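Cysteine synthase (Fusobacterium nucleatum subsp. nucleatum strain ATCC 25586, PDB 5XEM) probably makes L-cysteine from O-acetyl-L-serine and hydrogen sulfide using pyridoxal 5'-phosphate, and produces hydrogen sulfide, with L-lanthionine bound as a Schiff base. Local coordinates at residues Tyr33-Gly38 with Glu162-Asp167; Asp173-Gly178 with Gly187-Leu192. All coordinates share one frame; numbering follows the deposited sequence.

Interaction 1 of 2, residues Tyr33-Gly38 with Glu162-Asp167; sequences YVKLEG and EEILKD
Lys35 reaches from the end of strand 31-36 to helix 151-167 and puts its ammonium group on the carboxylate of Glu163, NZ to OE1 2.8 Å. This salt bridge uses the anti lone pair of OE1, the one turned away from OE2, and the two side chains meet at roughly a right angle. Further back along the lysine, the aliphatic part lies obliquely over Ile164, with CD 3.6 Å from Ile164 CG1. The lysine chain leaves the strand with CG anti to the backbone N (chi1 -173°) and runs on extended until a bend at chi4 (68°) swings NZ onto the glutamate. A water accepts from Lys35 NZ at 2.9 Å and donates to Asp167 OD2 over a short distance; its bond to the carbonyl O of Glu163 is weak. Around this pair, Thr17 OG1 is hydrogen-bonded to Lys35 NZ, Arg48 forms salt bridges with both Glu163 OE1 and Glu37 OE1, and the backbone N of Asn16 holds Glu163 OE2. The largely buried charges alternate, Lys35 and Arg48 on Glu163 and Arg48 also on Glu37, with Asp167 linked through the water; this would be expected to favour a protonated lysine and an ionised glutamate, tying the strand to the helix.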
loop_
_atom_site.group_PDB
_atom_site.type_symbol
_atom_site.label_atom_id
_atom_site.label_comp_id
_atom_site.label_asym_id
_atom_site.label_seq_id
_atom_site.Cartn_x
_atom_site.Cartn_y
_atom_site.Cartn_z
ATOM N N TYR A 33 18.381 8.697 1.131
ATOM C CA TYR A 33 17.598 7.602 0.535
ATOM C C TYR A 33 16.588 7.133 1.573
ATOM O O TYR A 33 16.954 6.937 2.734
ATOM C CB TYR A 33 18.510 6.432 0.196
ATOM C CG TYR A 33 19.534 6.759 -0.858
ATOM C CD1 TYR A 33 19.231 6.625 -2.213
ATOM C CD2 TYR A 33 20.806 7.200 -0.510
ATOM C CE1 TYR A 33 20.161 6.939 -3.187
ATOM C CE2 TYR A 33 21.752 7.500 -1.478
ATOM C CZ TYR A 33 21.418 7.376 -2.807
ATOM O OH TYR A 33 22.349 7.672 -3.774
ATOM N N VAL A 34 15.340 6.935 1.165
ATOM C CA VAL A 34 14.308 6.479 2.085
ATOM C C VAL A 34 13.998 5.026 1.726
ATOM O O VAL A 34 13.731 4.707 0.571
ATOM C CB VAL A 34 13.054 7.363 1.991
ATOM C CG1 VAL A 34 11.945 6.876 2.917
ATOM C CG2 VAL A 34 13.413 8.822 2.302
ATOM N N LYS A 35 14.063 4.154 2.719
ATOM C CA LYS A 35 13.725 2.750 2.519
ATOM C C LYS A 35 12.240 2.607 2.849
ATOM O O LYS A 35 11.828 2.851 3.990
ATOM C CB LYS A 35 14.579 1.845 3.378
ATOM C CG LYS A 35 14.331 0.367 3.022
ATOM C CD LYS A 35 15.451 -0.553 3.412
ATOM C CE LYS A 35 15.163 -2.011 3.122
ATOM N NZ LYS A 35 15.103 -2.340 1.665
ATOM N N LEU A 36 11.446 2.294 1.833
ATOM C CA LEU A 36 9.978 2.386 1.929
ATOM C C LEU A 36 9.370 1.087 2.423
ATOM O O LEU A 36 8.985 0.239 1.635
ATOM C CB LEU A 36 9.381 2.776 0.596
ATOM C CG LEU A 36 9.778 4.166 0.043
ATOM C CD1 LEU A 36 9.235 4.343 -1.396
ATOM C CD2 LEU A 36 9.299 5.267 0.978
ATOM N N GLU A 37 9.306 0.922 3.747
ATOM C CA GLU A 37 8.754 -0.312 4.314
ATOM C C GLU A 37 7.226 -0.363 4.186
ATOM O O GLU A 37 6.603 -1.392 4.412
ATOM C CB GLU A 37 9.199 -0.491 5.756
ATOM C CG GLU A 37 10.706 -0.658 5.859
ATOM C CD GLU A 37 11.138 -2.023 5.367
ATOM O OE1 GLU A 37 10.611 -3.026 5.899
ATOM O OE2 GLU A 37 11.995 -2.093 4.462
ATOM N N GLY A 38 6.629 0.750 3.790
ATOM C CA GLY A 38 5.242 0.749 3.391
ATOM C C GLY A 38 4.945 -0.080 2.153
ATOM O O GLY A 38 3.799 -0.366 1.891
ATOM N N GLU A 162 20.726 -6.032 5.070
ATOM C CA GLU A 162 21.340 -6.609 3.869
ATOM C C GLU A 162 20.843 -5.951 2.600
ATOM O O GLU A 162 21.619 -5.757 1.658
ATOM C CB GLU A 162 21.158 -8.126 3.810
ATOM C CG GLU A 162 21.903 -8.898 4.897
ATOM C CD GLU A 162 23.436 -8.885 4.767
ATOM O OE1 GLU A 162 23.979 -8.380 3.761
ATOM O OE2 GLU A 162 24.113 -9.369 5.702
ATOM N N GLU A 163 19.556 -5.596 2.564
ATOM C CA GLU A 163 18.995 -4.936 1.416
ATOM C C GLU A 163 19.554 -3.546 1.249
ATOM O O GLU A 163 19.798 -3.114 0.128
ATOM C CB GLU A 163 17.457 -4.902 1.520
ATOM C CG GLU A 163 16.827 -6.287 1.571
ATOM C CD GLU A 163 15.364 -6.236 1.976
ATOM O OE1 GLU A 163 14.800 -5.125 1.936
ATOM O OE2 GLU A 163 14.790 -7.288 2.332
ATOM N N ILE A 164 19.767 -2.842 2.353
ATOM C CA ILE A 164 20.373 -1.516 2.340
ATOM C C ILE A 164 21.816 -1.615 1.811
ATOM O O ILE A 164 22.206 -0.851 0.919
ATOM C CB ILE A 164 20.371 -0.903 3.756
ATOM C CG1 ILE A 164 18.934 -0.531 4.167
ATOM C CG2 ILE A 164 21.280 0.319 3.820
ATOM C CD1 ILE A 164 18.836 -0.193 5.667
ATOM N N LEU A 165 22.573 -2.581 2.334
ATOM C CA LEU A 165 23.965 -2.795 1.902
ATOM C C LEU A 165 24.013 -3.121 0.414
ATOM O O LEU A 165 24.826 -2.550 -0.345
ATOM C CB LEU A 165 24.633 -3.899 2.737
ATOM C CG LEU A 165 24.901 -3.535 4.203
ATOM C CD1 LEU A 165 25.339 -4.762 4.990
ATOM C CD2 LEU A 165 25.928 -2.412 4.297
ATOM N N LYS A 166 23.109 -3.989 -0.021
ATOM C CA LYS A 166 23.111 -4.456 -1.414
ATOM C C LYS A 166 22.750 -3.323 -2.335
ATOM O O LYS A 166 23.420 -3.112 -3.353
ATOM C CB LYS A 166 22.144 -5.633 -1.627
ATOM C CG LYS A 166 22.131 -6.207 -3.059
ATOM C CD LYS A 166 21.108 -7.329 -3.230
ATOM C CE LYS A 166 19.682 -6.814 -3.432
ATOM N NZ LYS A 166 18.991 -6.353 -2.185
ATOM N N ASP A 167 21.698 -2.580 -1.996
ATOM C CA ASP A 167 21.161 -1.564 -2.918
ATOM C C ASP A 167 22.088 -0.357 -3.070
ATOM O O ASP A 167 22.070 0.321 -4.106
ATOM C CB ASP A 167 19.776 -1.083 -2.471
ATOM C CG ASP A 167 18.676 -2.097 -2.770
ATOM O OD1 ASP A 167 18.950 -3.079 -3.484
ATOM O OD2 ASP A 167 17.528 -1.902 -2.291
HETATM O O HOH W 1 17.389 -1.302 0.122
#

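Interaction 2 of 2, residues Asp173-Gly178 with Gly187-Leu192; sequences DVFICG and GTAKKL
The Phe175 ring presents one face to Thr188, whose CG2 lies over it, displaced toward the rim. This is a CH-pi contact: CG2 is 3.9 Å from the centroid of the Phe175 ring, 26° off the normal. The threonine rotamer sets this up by placing CG2 anti to the backbone N, while OG1 is bonded to the carbonyl O of Ser184, one turn earlier in the helix. Leu192, one turn later, meets the other end of the phenylalanine at about a right angle, its CD1 sitting 3.7 Å from Phe175 CB and almost as near to CG. Ala189 comes to the CD2 side of the ring more loosely, its CB 4.5 Å from Phe175 CD2. The ring gets there because its CG stands anti to the backbone N (chi1 169°), carrying it from the strand toward the helix. The axes of strand 174-178 and of the helical segment 187-192 run nearly antiparallel, at 166°, and come within 9.7 Å of each other. That is the first half of a beta-alpha-beta unit completed by strand 200-206; the strand ends at Gly178, which touches the pyridoxal phosphate, and the loop follows, consistent with a glycine-rich, Rossmann-type strand-turn-helix.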
loop_
_atom_site.group_PDB
_atom_site.type_symbol
_atom_site.label_atom_id
_atom_site.label_comp_id
_atom_site.label_asym_id
_atom_site.label_seq_id
_atom_site.Cartn_x
_atom_site.Cartn_y
_atom_site.Cartn_z
ATOM N N ASP A 173 26.901 5.829 4.814
ATOM C CA ASP A 173 27.561 6.634 5.851
ATOM C C ASP A 173 26.749 6.823 7.110
ATOM O O ASP A 173 27.311 6.857 8.208
ATOM C CB ASP A 173 27.905 8.004 5.279
ATOM C CG ASP A 173 28.859 7.897 4.125
ATOM O OD1 ASP A 173 29.937 7.301 4.320
ATOM O OD2 ASP A 173 28.509 8.360 3.019
ATOM N N VAL A 174 25.426 6.932 6.963
ATOM C CA VAL A 174 24.564 7.212 8.102
ATOM C C VAL A 174 23.220 6.425 7.955
ATOM O O VAL A 174 22.725 6.273 6.870
ATOM C CB VAL A 174 24.268 8.718 8.198
ATOM C CG1 VAL A 174 23.400 9.004 9.416
ATOM C CG2 VAL A 174 25.570 9.552 8.273
ATOM N N PHE A 175 22.702 5.901 9.056
ATOM C CA PHE A 175 21.406 5.219 9.083
ATOM C C PHE A 175 20.628 5.861 10.217
ATOM O O PHE A 175 21.155 5.999 11.324
ATOM C CB PHE A 175 21.610 3.714 9.330
ATOM C CG PHE A 175 20.338 2.956 9.627
ATOM C CD1 PHE A 175 19.372 2.803 8.643
ATOM C CD2 PHE A 175 20.123 2.381 10.881
ATOM C CE1 PHE A 175 18.190 2.112 8.897
ATOM C CE2 PHE A 175 18.954 1.676 11.139
ATOM C CZ PHE A 175 17.982 1.556 10.145
ATOM N N ILE A 176 19.389 6.291 9.946
ATOM C CA ILE A 176 18.576 6.981 10.930
ATOM C C ILE A 176 17.237 6.264 10.935
ATOM O O ILE A 176 16.656 6.060 9.864
ATOM C CB ILE A 176 18.428 8.495 10.628
ATOM C CG1 ILE A 176 19.800 9.181 10.803
ATOM C CG2 ILE A 176 17.386 9.129 11.553
ATOM C CD1 ILE A 176 19.917 10.590 10.291
ATOM N N CYS A 177 16.770 5.879 12.131
ATOM C CA CYS A 177 15.586 5.042 12.277
ATOM C C CYS A 177 14.759 5.436 13.499
ATOM O O CYS A 177 15.309 5.665 14.591
ATOM C CB CYS A 177 16.022 3.578 12.396
ATOM S SG CYS A 177 14.697 2.367 12.296
ATOM N N GLY A 178 13.443 5.519 13.320
ATOM C CA GLY A 178 12.554 5.808 14.423
ATOM C C GLY A 178 12.476 4.631 15.372
ATOM O O GLY A 178 12.710 3.502 14.958
ATOM N N GLY A 187 18.462 -3.930 15.233
ATOM C CA GLY A 187 18.839 -5.031 14.378
ATOM C C GLY A 187 19.524 -4.571 13.103
ATOM O O GLY A 187 20.532 -5.143 12.675
ATOM N N THR A 188 19.000 -3.510 12.486
ATOM C CA THR A 188 19.596 -3.010 11.269
ATOM C C THR A 188 20.974 -2.404 11.564
ATOM O O THR A 188 21.931 -2.692 10.838
ATOM C CB THR A 188 18.705 -1.971 10.590
ATOM O OG1 THR A 188 17.363 -2.491 10.500
ATOM C CG2 THR A 188 19.242 -1.630 9.187
ATOM N N ALA A 189 21.080 -1.612 12.642
ATOM C CA ALA A 189 22.328 -0.921 12.978
ATOM C C ALA A 189 23.424 -1.899 13.328
ATOM O O ALA A 189 24.587 -1.638 12.992
ATOM C CB ALA A 189 22.120 0.048 14.147
ATOM N N LYS A 190 23.072 -3.007 13.999
ATOM C CA LYS A 190 24.050 -4.033 14.378
ATOM C C LYS A 190 24.707 -4.629 13.146
ATOM O O LYS A 190 25.944 -4.712 13.062
ATOM C CB LYS A 190 23.424 -5.125 15.223
ATOM C CG LYS A 190 24.402 -6.198 15.737
ATOM C CD LYS A 190 23.707 -7.133 16.716
ATOM C CE LYS A 190 24.624 -8.251 17.197
ATOM N NZ LYS A 190 23.900 -9.355 17.886
ATOM N N LYS A 191 23.894 -4.983 12.150
ATOM C CA LYS A 191 24.435 -5.559 10.931
ATOM C C LYS A 191 25.279 -4.564 10.170
ATOM O O LYS A 191 26.389 -4.891 9.714
ATOM C CB LYS A 191 23.336 -6.139 10.030
ATOM C CG LYS A 191 23.806 -6.575 8.638
ATOM C CD LYS A 191 24.889 -7.647 8.631
ATOM C CE LYS A 191 24.407 -8.990 9.147
ATOM N NZ LYS A 191 23.349 -9.639 8.333
ATOM N N LEU A 192 24.774 -3.351 10.030
ATOM C CA LEU A 192 25.473 -2.336 9.273
ATOM C C LEU A 192 26.859 -2.023 9.884
ATOM O O LEU A 192 27.839 -1.876 9.149
ATOM C CB LEU A 192 24.641 -1.057 9.189
ATOM C CG LEU A 192 23.348 -1.105 8.351
ATOM C CD1 LEU A 192 22.641 0.258 8.387
ATOM C CD2 LEU A 192 23.614 -1.582 6.935
#

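In the fold
Interaction 1 comes first along the chain and closes before interaction 2 opens; their centres lie 11 Å apart on the same side of the chain's centre. Strands 31-36 and 174-178 belong to the same mixed sheet, with strand 291-296 between them, and helix 151-167 leads on to strand 174-178. The two contacts also touch directly: Glu162 OE2 forms a 2.8 Å salt bridge with Lys191 NZ, Leu165 packs on Leu192, and Ile164 CD1 rests against both Thr188 and Phe175. Helices 151-167 and 183-195 thus pack against each other and against strands of the same sheet. The loop holding Gly180, Thr181 and Gly182, with Ser184 at the start of helix 183-195, binds pyridoxal 5'-phosphate.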